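PDB 1SR4: cytolethal distending toxin protein B from Haemophilus ducreyi, which probably acts as the DNase I-like catalytic subunit of the tripartite cytolethal distending toxin, damaging the DNA of host cells. Local coordinates for residues V96-V101 with F134-A139. Numbering follows the deposited sequence.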
ATOM      1  N   VAL B  96      18.157  -5.374  -3.988  1.00 10.40           N
ATOM      2  CA  VAL B  96      17.378  -6.526  -4.396  1.00 11.79           C
ATOM      3  C   VAL B  96      17.374  -7.612  -3.309  1.00 13.73           C
ATOM      4  O   VAL B  96      17.981  -8.678  -3.455  1.00 14.73           O
ATOM      5  CB  VAL B  96      17.877  -7.061  -5.753  1.00 11.54           C
ATOM      6  CG1 VAL B  96      16.988  -8.217  -6.219  1.00 10.05           C
ATOM      7  CG2 VAL B  96      17.822  -5.922  -6.796  1.00  9.30           C
ATOM      8  N   ASN B  97      16.661  -7.312  -2.222  1.00 12.93           N
ATOM      9  CA  ASN B  97      16.550  -8.195  -1.064  1.00 12.47           C
ATOM     10  C   ASN B  97      15.121  -8.717  -0.870  1.00 12.40           C
ATOM     11  O   ASN B  97      14.159  -8.090  -1.324  1.00 11.47           O
ATOM     12  CB  ASN B  97      16.982  -7.440   0.203  1.00 12.94           C
ATOM     13  CG  ASN B  97      18.414  -6.936   0.120  1.00 12.29           C
ATOM     14  OD1 ASN B  97      19.292  -7.650  -0.347  1.00 11.78           O
ATOM     15  ND2 ASN B  97      18.654  -5.705   0.572  1.00 11.43           N
ATOM     16  N   LEU B  98      14.983  -9.856  -0.193  1.00 11.23           N
ATOM     17  CA  LEU B  98      13.660 -10.432   0.051  1.00 10.41           C
ATOM     18  C   LEU B  98      13.333 -10.358   1.535  1.00 11.37           C
ATOM     19  O   LEU B  98      14.223 -10.453   2.390  1.00  9.95           O
ATOM     20  CB  LEU B  98      13.610 -11.901  -0.392  1.00 10.44           C
ATOM     21  CG  LEU B  98      13.769 -12.193  -1.891  1.00 11.81           C
ATOM     22  CD1 LEU B  98      13.923 -13.696  -2.108  1.00  9.16           C
ATOM     23  CD2 LEU B  98      12.571 -11.651  -2.657  1.00  9.31           C
ATOM     24  N   ALA B  99      12.049 -10.205   1.839  1.00 10.99           N
ATOM     25  CA  ALA B  99      11.600 -10.134   3.221  1.00 10.47           C
ATOM     26  C   ALA B  99      10.199 -10.699   3.346  1.00 12.13           C
ATOM     27  O   ALA B  99       9.429 -10.729   2.373  1.00 10.07           O
ATOM     28  CB  ALA B  99      11.599  -8.686   3.704  1.00 11.16           C
ATOM     29  N   ILE B 100       9.882 -11.157   4.553  1.00 12.08           N
ATOM     30  CA  ILE B 100       8.551 -11.645   4.839  1.00 11.48           C
ATOM     31  C   ILE B 100       8.192 -11.055   6.188  1.00 11.82           C
ATOM     32  O   ILE B 100       8.932 -11.227   7.158  1.00 11.68           O
ATOM     33  CB  ILE B 100       8.451 -13.181   4.962  1.00 12.23           C
ATOM     34  CG1 ILE B 100       8.761 -13.854   3.628  1.00 13.14           C
ATOM     35  CG2 ILE B 100       6.997 -13.564   5.355  1.00 11.27           C
ATOM     36  CD1 ILE B 100       8.797 -15.381   3.716  1.00 14.67           C
ATOM     37  N   VAL B 101       7.073 -10.336   6.239  1.00 11.26           N
ATOM     38  CA  VAL B 101       6.596  -9.751   7.493  1.00 10.66           C
ATOM     39  C   VAL B 101       5.454 -10.649   7.947  1.00 11.13           C
ATOM     40  O   VAL B 101       4.555 -10.946   7.169  1.00 11.36           O
ATOM     41  CB  VAL B 101       6.024  -8.322   7.310  1.00 10.71           C
ATOM     42  CG1 VAL B 101       5.581  -7.765   8.684  1.00  7.58           C
ATOM     43  CG2 VAL B 101       7.065  -7.413   6.660  1.00  9.62           C
ATOM     44  N   PHE B 134       4.880 -20.445   3.761  1.00 15.71           N
ATOM     45  CA  PHE B 134       4.724 -19.278   2.897  1.00 13.67           C
ATOM     46  C   PHE B 134       6.045 -18.780   2.327  1.00 13.39           C
ATOM     47  O   PHE B 134       6.951 -18.444   3.072  1.00 13.72           O
ATOM     48  CB  PHE B 134       4.066 -18.162   3.716  1.00 14.46           C
ATOM     49  CG  PHE B 134       2.758 -18.561   4.357  1.00 11.27           C
ATOM     50  CD1 PHE B 134       1.552 -18.411   3.667  1.00 10.72           C
ATOM     51  CD2 PHE B 134       2.731 -19.066   5.654  1.00 13.00           C
ATOM     52  CE1 PHE B 134       0.333 -18.755   4.263  1.00 10.81           C
ATOM     53  CE2 PHE B 134       1.524 -19.414   6.272  1.00 13.28           C
ATOM     54  CZ  PHE B 134       0.318 -19.258   5.577  1.00 13.13           C
ATOM     55  N   PHE B 135       6.144 -18.713   1.003  1.00 12.89           N
ATOM     56  CA  PHE B 135       7.368 -18.247   0.341  1.00 12.02           C
ATOM     57  C   PHE B 135       7.198 -16.914  -0.395  1.00 12.01           C
ATOM     58  O   PHE B 135       6.124 -16.602  -0.907  1.00 11.76           O
ATOM     59  CB  PHE B 135       7.828 -19.264  -0.718  1.00 10.13           C
ATOM     60  CG  PHE B 135       8.304 -20.577  -0.164  1.00 10.80           C
ATOM     61  CD1 PHE B 135       9.657 -20.783   0.097  1.00 10.85           C
ATOM     62  CD2 PHE B 135       7.407 -21.620   0.062  1.00 10.98           C
ATOM     63  CE1 PHE B 135      10.112 -22.011   0.575  1.00 12.62           C
ATOM     64  CE2 PHE B 135       7.839 -22.853   0.537  1.00 13.13           C
ATOM     65  CZ  PHE B 135       9.195 -23.056   0.795  1.00 13.53           C
ATOM     66  N   THR B 136       8.287 -16.157  -0.461  1.00 12.18           N
ATOM     67  CA  THR B 136       8.332 -14.913  -1.210  1.00 14.14           C
ATOM     68  C   THR B 136       9.323 -15.201  -2.357  1.00 14.31           C
ATOM     69  O   THR B 136      10.386 -15.773  -2.133  1.00 14.64           O
ATOM     70  CB  THR B 136       8.857 -13.701  -0.349  1.00 13.94           C
ATOM     71  OG1 THR B 136       8.917 -12.526  -1.170  1.00 16.20           O
ATOM     72  CG2 THR B 136      10.257 -13.962   0.199  1.00 15.52           C
ATOM     73  N   VAL B 137       8.959 -14.842  -3.583  1.00 13.65           N
ATOM     74  CA  VAL B 137       9.837 -15.044  -4.729  1.00 12.79           C
ATOM     75  C   VAL B 137       9.940 -13.802  -5.584  1.00 11.27           C
ATOM     76  O   VAL B 137       9.054 -12.938  -5.591  1.00  9.64           O
ATOM     77  CB  VAL B 137       9.354 -16.165  -5.682  1.00 13.29           C
ATOM     78  CG1 VAL B 137       9.382 -17.494  -4.975  1.00 15.64           C
ATOM     79  CG2 VAL B 137       7.945 -15.822  -6.218  1.00 13.61           C
ATOM     80  N   HIS B 138      11.047 -13.726  -6.306  1.00  9.46           N
ATOM     81  CA  HIS B 138      11.288 -12.644  -7.229  1.00  8.96           C
ATOM     82  C   HIS B 138      12.024 -13.295  -8.393  1.00  9.82           C
ATOM     83  O   HIS B 138      13.251 -13.396  -8.384  1.00 11.58           O
ATOM     84  CB  HIS B 138      12.148 -11.545  -6.591  1.00  8.74           C
ATOM     85  CG  HIS B 138      12.361 -10.366  -7.490  1.00  9.08           C
ATOM     86  ND1 HIS B 138      13.060  -9.244  -7.104  1.00 10.43           N
ATOM     87  CD2 HIS B 138      11.966 -10.140  -8.766  1.00 10.73           C
ATOM     88  CE1 HIS B 138      13.084  -8.377  -8.100  1.00 11.05           C
ATOM     89  NE2 HIS B 138      12.425  -8.895  -9.121  1.00 10.82           N
ATOM     90  N   ALA B 139      11.268 -13.756  -9.389  1.00 11.46           N
ATOM     91  CA  ALA B 139      11.859 -14.430 -10.548  1.00 11.80           C
ATOM     92  C   ALA B 139      12.604 -13.457 -11.458  1.00 13.83           C
ATOM     93  O   ALA B 139      12.436 -12.227 -11.364  1.00 12.94           O
ATOM     94  CB  ALA B 139      10.771 -15.172 -11.334  1.00 11.01           C
TER
HETATM   95  O   HOH W   1      13.885  -8.823  -4.524  1.00 14.65           O
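Thr136 and Ile100 meet methyl to methylene, CG2 of the threonine lying 3.7 Å from Ile100 CG1 as the two side chains run past each other in opposite directions. The threonine torsion (chi1 178°) sends OG1 anti to the backbone N, where it hydrogen-bonds Gln43 NE2 of strand 39-43, which lies beside 98-101 in the facing sheet, and leaves CG2 for the apolar interface. Threonine suits this place because one short branch packs while the buried hydroxyl has its own partner. Leu98 completes the dense part: its CB sits 4.0 Å from Thr136 CG2, and its CD2 reaches His138 CB, also at 4.0 Å. At the far end of Ile100's extended chain, CD1 rests 3.6 Å from Phe134 O. Such branched aliphatic chains suit a face turned to another sheet. Toward Val96 the packing is looser. Val96 CG1 comes no nearer than 4.2 Å to His138 ND1, whose nitrogen instead holds a water, 2.7 Å away in the ring plane, that donates a longer bond to Asn97 O. Tyr9 and Val12 of the neighbouring protein C subunit pack against Val96 and His138. Side-chain packing and one water bridge, without direct hydrogen bonds, join the facing sheets, as in the core of the DNase I-like beta sandwich.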